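Local coordinates for Non-structural protein 3 (Porcine deltacoronavirus, PDB 6LN0) that carries a macro domain and a zinc-binding papain-like protease domain, the latter probably cleaving the viral polyprotein, at residues Thr367-Ala379 against Lys414-Asp425. Numbering follows the deposited sequence.
Sequences TPFTPQSGKGAVA and KANVVATYHRFD
Phe424 is clasped between Pro371 and Gly376, one over each face of its ring. Pro371 CG stands 3.6 Å from the ring centroid and Gly376 CA 3.5 Å from it on the opposite face, both nearly on the ring normal: two CH-pi contacts. The compact proline ring and the bare glycine CA suit these faces. With CG beside the backbone N (chi1 -67°), the phenyl ring enters the bend of 367-379, where the chain turns a corner after Pro371. Ala377 CB lies 3.8 Å from Phe424 CZ, and the Phe369 and Phe424 side chains cross at about a right angle, Phe369 CE1 4.1 Å from Phe424 CZ.

Backbone hydrogen bonds join antiparallel strands 376-379 and 416-423. Ala377 and His422 form one hydrogen-bonded pair, Ala379 and Thr420 the next, and Phe424 N to Lys375 O (3.0 Å) carries the pairing one step beyond the strand. Gly376 pairs with Arg423 without hydrogen bonds; its bare CA lets Tyr421 OH approach to 3.6 Å. On that face Val378 CG2 meets the edge of the Tyr421 ring.

Thr420 OG1 is hydrogen-bonded to Tyr351 OH, and weakly to His422 NE2. In the protease domain's mixed sheet, consistent with its zinc-binding fingers, strand 376-383 runs between 338-346 and 416-423, with 391-395 beyond; Phe328 of strand 327-332 meets Phe424 edge-to-face and also Phe369, whose side chain is about 10 Å from the zinc ion held by Cys334, Cys335, Cys360 and Cys363.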
loop_
_atom_site.group_PDB
_atom_site.type_symbol
_atom_site.label_atom_id
_atom_site.label_comp_id
_atom_site.label_asym_id
_atom_site.label_seq_id
_atom_site.Cartn_x
_atom_site.Cartn_y
_atom_site.Cartn_z
ATOM N N THR A 367 9.646 -47.143 7.769
ATOM C CA THR A 367 8.942 -48.392 7.537
ATOM C C THR A 367 8.002 -48.299 6.345
ATOM O O THR A 367 7.425 -47.239 6.092
ATOM C CB THR A 367 8.119 -48.780 8.763
ATOM O OG1 THR A 367 7.393 -49.972 8.472
ATOM C CG2 THR A 367 7.115 -47.672 9.108
ATOM N N PRO A 368 7.819 -49.387 5.602
ATOM C CA PRO A 368 6.682 -49.451 4.674
ATOM C C PRO A 368 5.366 -49.591 5.427
ATOM O O PRO A 368 5.354 -49.745 6.659
ATOM C CB PRO A 368 6.990 -50.695 3.825
ATOM C CG PRO A 368 8.433 -50.965 4.039
ATOM C CD PRO A 368 8.706 -50.554 5.452
ATOM N N PHE A 369 4.250 -49.569 4.707
ATOM C CA PHE A 369 2.965 -49.489 5.387
ATOM C C PHE A 369 1.870 -50.079 4.506
ATOM O O PHE A 369 2.012 -50.187 3.287
ATOM C CB PHE A 369 2.632 -48.032 5.764
ATOM C CG PHE A 369 2.649 -47.081 4.600
ATOM C CD1 PHE A 369 1.537 -46.936 3.780
ATOM C CD2 PHE A 369 3.759 -46.298 4.353
ATOM C CE1 PHE A 369 1.539 -46.031 2.712
ATOM C CE2 PHE A 369 3.771 -45.387 3.289
ATOM C CZ PHE A 369 2.662 -45.248 2.475
ATOM N N THR A 370 0.759 -50.428 5.133
ATOM C CA THR A 370 -0.334 -51.046 4.388
ATOM C C THR A 370 -1.538 -50.124 4.427
ATOM O O THR A 370 -2.104 -49.894 5.512
ATOM C CB THR A 370 -0.678 -52.423 4.954
ATOM O OG1 THR A 370 0.487 -53.276 4.881
ATOM C CG2 THR A 370 -1.811 -53.023 4.168
ATOM N N PRO A 371 -1.938 -49.554 3.291
ATOM C CA PRO A 371 -3.011 -48.544 3.293
ATOM C C PRO A 371 -4.360 -49.143 3.648
ATOM O O PRO A 371 -4.719 -50.213 3.162
ATOM C CB PRO A 371 -3.024 -48.026 1.852
ATOM C CG PRO A 371 -1.732 -48.492 1.242
ATOM C CD PRO A 371 -1.260 -49.684 1.993
ATOM N N GLN A 372 -5.132 -48.419 4.465
ATOM C CA GLN A 372 -6.510 -48.805 4.756
ATOM C C GLN A 372 -7.548 -47.905 4.112
ATOM O O GLN A 372 -8.729 -48.273 4.119
ATOM C CB GLN A 372 -6.775 -48.816 6.266
ATOM C CG GLN A 372 -5.678 -49.467 7.057
ATOM C CD GLN A 372 -5.624 -50.973 6.823
ATOM O OE1 GLN A 372 -6.662 -51.656 6.853
ATOM N NE2 GLN A 372 -4.414 -51.498 6.601
ATOM N N SER A 373 -7.158 -46.740 3.594
ATOM C CA SER A 373 -8.083 -45.785 2.982
ATOM C C SER A 373 -7.268 -44.762 2.198
ATOM O O SER A 373 -6.043 -44.702 2.319
ATOM C CB SER A 373 -8.955 -45.112 4.042
ATOM O OG SER A 373 -8.193 -44.199 4.811
ATOM N N GLY A 374 -7.959 -43.946 1.394
ATOM C CA GLY A 374 -7.301 -43.026 0.485
ATOM C C GLY A 374 -6.976 -43.670 -0.858
ATOM O O GLY A 374 -7.050 -44.888 -1.047
ATOM N N LYS A 375 -6.589 -42.827 -1.813
ATOM C CA LYS A 375 -6.348 -43.284 -3.179
ATOM C C LYS A 375 -4.872 -43.440 -3.519
ATOM O O LYS A 375 -4.525 -44.267 -4.365
ATOM C CB LYS A 375 -7.007 -42.321 -4.174
ATOM C CG LYS A 375 -8.434 -41.947 -3.783
ATOM C CD LYS A 375 -9.143 -41.149 -4.869
ATOM C CE LYS A 375 -10.419 -41.860 -5.356
ATOM N NZ LYS A 375 -11.506 -42.010 -4.322
ATOM N N GLY A 376 -3.996 -42.690 -2.867
ATOM C CA GLY A 376 -2.574 -42.862 -3.068
ATOM C C GLY A 376 -1.809 -41.900 -2.189
ATOM O O GLY A 376 -2.376 -41.238 -1.319
ATOM N N ALA A 377 -0.506 -41.816 -2.430
ATOM C CA ALA A 377 0.325 -40.911 -1.654
ATOM C C ALA A 377 1.496 -40.447 -2.504
ATOM O O ALA A 377 2.029 -41.223 -3.302
ATOM C CB ALA A 377 0.827 -41.585 -0.375
ATOM N N VAL A 378 1.872 -39.173 -2.346
ATOM C CA VAL A 378 3.081 -38.615 -2.938
ATOM C C VAL A 378 4.181 -38.669 -1.900
ATOM O O VAL A 378 3.965 -38.302 -0.744
ATOM C CB VAL A 378 2.875 -37.164 -3.413
ATOM C CG1 VAL A 378 4.222 -36.521 -3.734
ATOM C CG2 VAL A 378 1.956 -37.124 -4.610
ATOM N N ALA A 379 5.370 -39.101 -2.308
ATOM C CA ALA A 379 6.528 -39.139 -1.429
ATOM C C ALA A 379 7.604 -38.247 -2.013
ATOM O O ALA A 379 7.762 -38.184 -3.234
ATOM C CB ALA A 379 7.066 -40.569 -1.266
ATOM N N LYS A 414 20.646 -40.134 -16.655
ATOM C CA LYS A 414 20.567 -40.521 -15.256
ATOM C C LYS A 414 20.371 -39.269 -14.416
ATOM O O LYS A 414 21.075 -38.266 -14.590
ATOM C CB LYS A 414 21.816 -41.289 -14.808
ATOM C CG LYS A 414 23.075 -40.446 -14.623
ATOM C CD LYS A 414 23.981 -40.996 -13.527
ATOM C CE LYS A 414 25.438 -40.986 -13.996
ATOM N NZ LYS A 414 26.385 -41.584 -13.017
ATOM N N ALA A 415 19.386 -39.319 -13.533
ATOM C CA ALA A 415 19.041 -38.169 -12.722
ATOM C C ALA A 415 18.423 -38.680 -11.439
ATOM O O ALA A 415 17.756 -39.716 -11.424
ATOM C CB ALA A 415 18.066 -37.236 -13.449
ATOM N N ASN A 416 18.668 -37.958 -10.356
ATOM C CA ASN A 416 17.952 -38.255 -9.130
ATOM C C ASN A 416 16.452 -38.106 -9.353
ATOM O O ASN A 416 15.995 -37.316 -10.186
ATOM C CB ASN A 416 18.447 -37.340 -8.021
ATOM C CG ASN A 416 19.911 -37.548 -7.741
ATOM O OD1 ASN A 416 20.379 -38.692 -7.737
ATOM N ND2 ASN A 416 20.652 -36.470 -7.536
ATOM N N VAL A 417 15.682 -38.921 -8.663
ATOM C CA VAL A 417 14.240 -38.716 -8.577
ATOM C C VAL A 417 13.972 -37.979 -7.267
ATOM O O VAL A 417 14.652 -38.232 -6.258
ATOM C CB VAL A 417 13.475 -40.054 -8.676
ATOM C CG1 VAL A 417 13.733 -40.901 -7.471
ATOM C CG2 VAL A 417 11.982 -39.810 -8.819
ATOM N N VAL A 418 13.065 -37.001 -7.301
ATOM C CA VAL A 418 12.793 -36.162 -6.133
ATOM C C VAL A 418 11.338 -36.175 -5.694
ATOM O O VAL A 418 11.029 -35.651 -4.611
ATOM C CB VAL A 418 13.269 -34.706 -6.335
ATOM C CG1 VAL A 418 14.774 -34.684 -6.446
ATOM C CG2 VAL A 418 12.587 -34.058 -7.550
ATOM N N ALA A 419 10.443 -36.786 -6.454
ATOM C CA ALA A 419 9.091 -37.009 -5.971
ATOM C C ALA A 419 8.504 -38.155 -6.778
ATOM O O ALA A 419 8.801 -38.283 -7.966
ATOM C CB ALA A 419 8.226 -35.745 -6.110
ATOM N N THR A 420 7.670 -38.969 -6.131
ATOM C CA THR A 420 6.980 -40.083 -6.769
ATOM C C THR A 420 5.551 -40.130 -6.260
ATOM O O THR A 420 5.274 -39.780 -5.107
ATOM C CB THR A 420 7.653 -41.439 -6.474
ATOM O OG1 THR A 420 7.829 -41.583 -5.061
ATOM C CG2 THR A 420 9.015 -41.550 -7.159
ATOM N N TYR A 421 4.639 -40.560 -7.126
ATOM C CA TYR A 421 3.253 -40.801 -6.742
ATOM C C TYR A 421 2.974 -42.298 -6.742
ATOM O O TYR A 421 3.248 -42.986 -7.728
ATOM C CB TYR A 421 2.273 -40.097 -7.680
ATOM C CG TYR A 421 0.859 -40.514 -7.400
ATOM C CD1 TYR A 421 0.220 -40.102 -6.229
ATOM C CD2 TYR A 421 0.172 -41.360 -8.264
ATOM C CE1 TYR A 421 -1.073 -40.503 -5.929
ATOM C CE2 TYR A 421 -1.123 -41.761 -7.972
ATOM C CZ TYR A 421 -1.739 -41.313 -6.796
ATOM O OH TYR A 421 -3.019 -41.685 -6.482
ATOM N N HIS A 422 2.415 -42.793 -5.646
ATOM C CA HIS A 422 2.139 -44.210 -5.442
ATOM C C HIS A 422 0.630 -44.388 -5.311
ATOM O O HIS A 422 0.053 -44.079 -4.266
ATOM C CB HIS A 422 2.853 -44.725 -4.206
ATOM C CG HIS A 422 4.303 -44.347 -4.130
ATOM N ND1 HIS A 422 5.321 -45.210 -4.492
ATOM C CD2 HIS A 422 4.909 -43.216 -3.691
ATOM C CE1 HIS A 422 6.488 -44.620 -4.293
ATOM N NE2 HIS A 422 6.265 -43.410 -3.805
ATOM N N ARG A 423 -0.025 -44.876 -6.358
ATOM C CA ARG A 423 -1.428 -45.233 -6.220
ATOM C C ARG A 423 -1.563 -46.487 -5.361
ATOM O O ARG A 423 -0.637 -47.291 -5.245
ATOM C CB ARG A 423 -2.061 -45.473 -7.587
ATOM C CG ARG A 423 -1.609 -46.772 -8.237
ATOM C CD ARG A 423 -2.777 -47.470 -8.920
ATOM N NE ARG A 423 -3.657 -46.502 -9.570
ATOM C CZ ARG A 423 -3.658 -46.259 -10.877
ATOM N NH1 ARG A 423 -2.823 -46.923 -11.674
ATOM N NH2 ARG A 423 -4.491 -45.352 -11.385
ATOM N N PHE A 424 -2.735 -46.653 -4.766
ATOM C CA PHE A 424 -3.016 -47.761 -3.854
ATOM C C PHE A 424 -3.895 -48.787 -4.573
ATOM O O PHE A 424 -5.122 -48.673 -4.574
ATOM C CB PHE A 424 -3.697 -47.250 -2.581
ATOM C CG PHE A 424 -2.818 -46.400 -1.724
ATOM C CD1 PHE A 424 -1.439 -46.463 -1.847
ATOM C CD2 PHE A 424 -3.362 -45.537 -0.793
ATOM C CE1 PHE A 424 -0.618 -45.670 -1.049
ATOM C CE2 PHE A 424 -2.544 -44.733 0.005
ATOM C CZ PHE A 424 -1.175 -44.804 -0.123
ATOM N N ASP A 425 -3.256 -49.801 -5.167
ATOM C CA ASP A 425 -3.950 -50.888 -5.876
ATOM C C ASP A 425 -3.021 -52.087 -6.083
ATOM O O ASP A 425 -2.506 -52.312 -7.184
ATOM C CB ASP A 425 -4.485 -50.410 -7.232
ATOM C CG ASP A 425 -5.814 -49.654 -7.116
ATOM O OD1 ASP A 425 -6.774 -50.192 -6.516
ATOM O OD2 ASP A 425 -5.895 -48.508 -7.614
#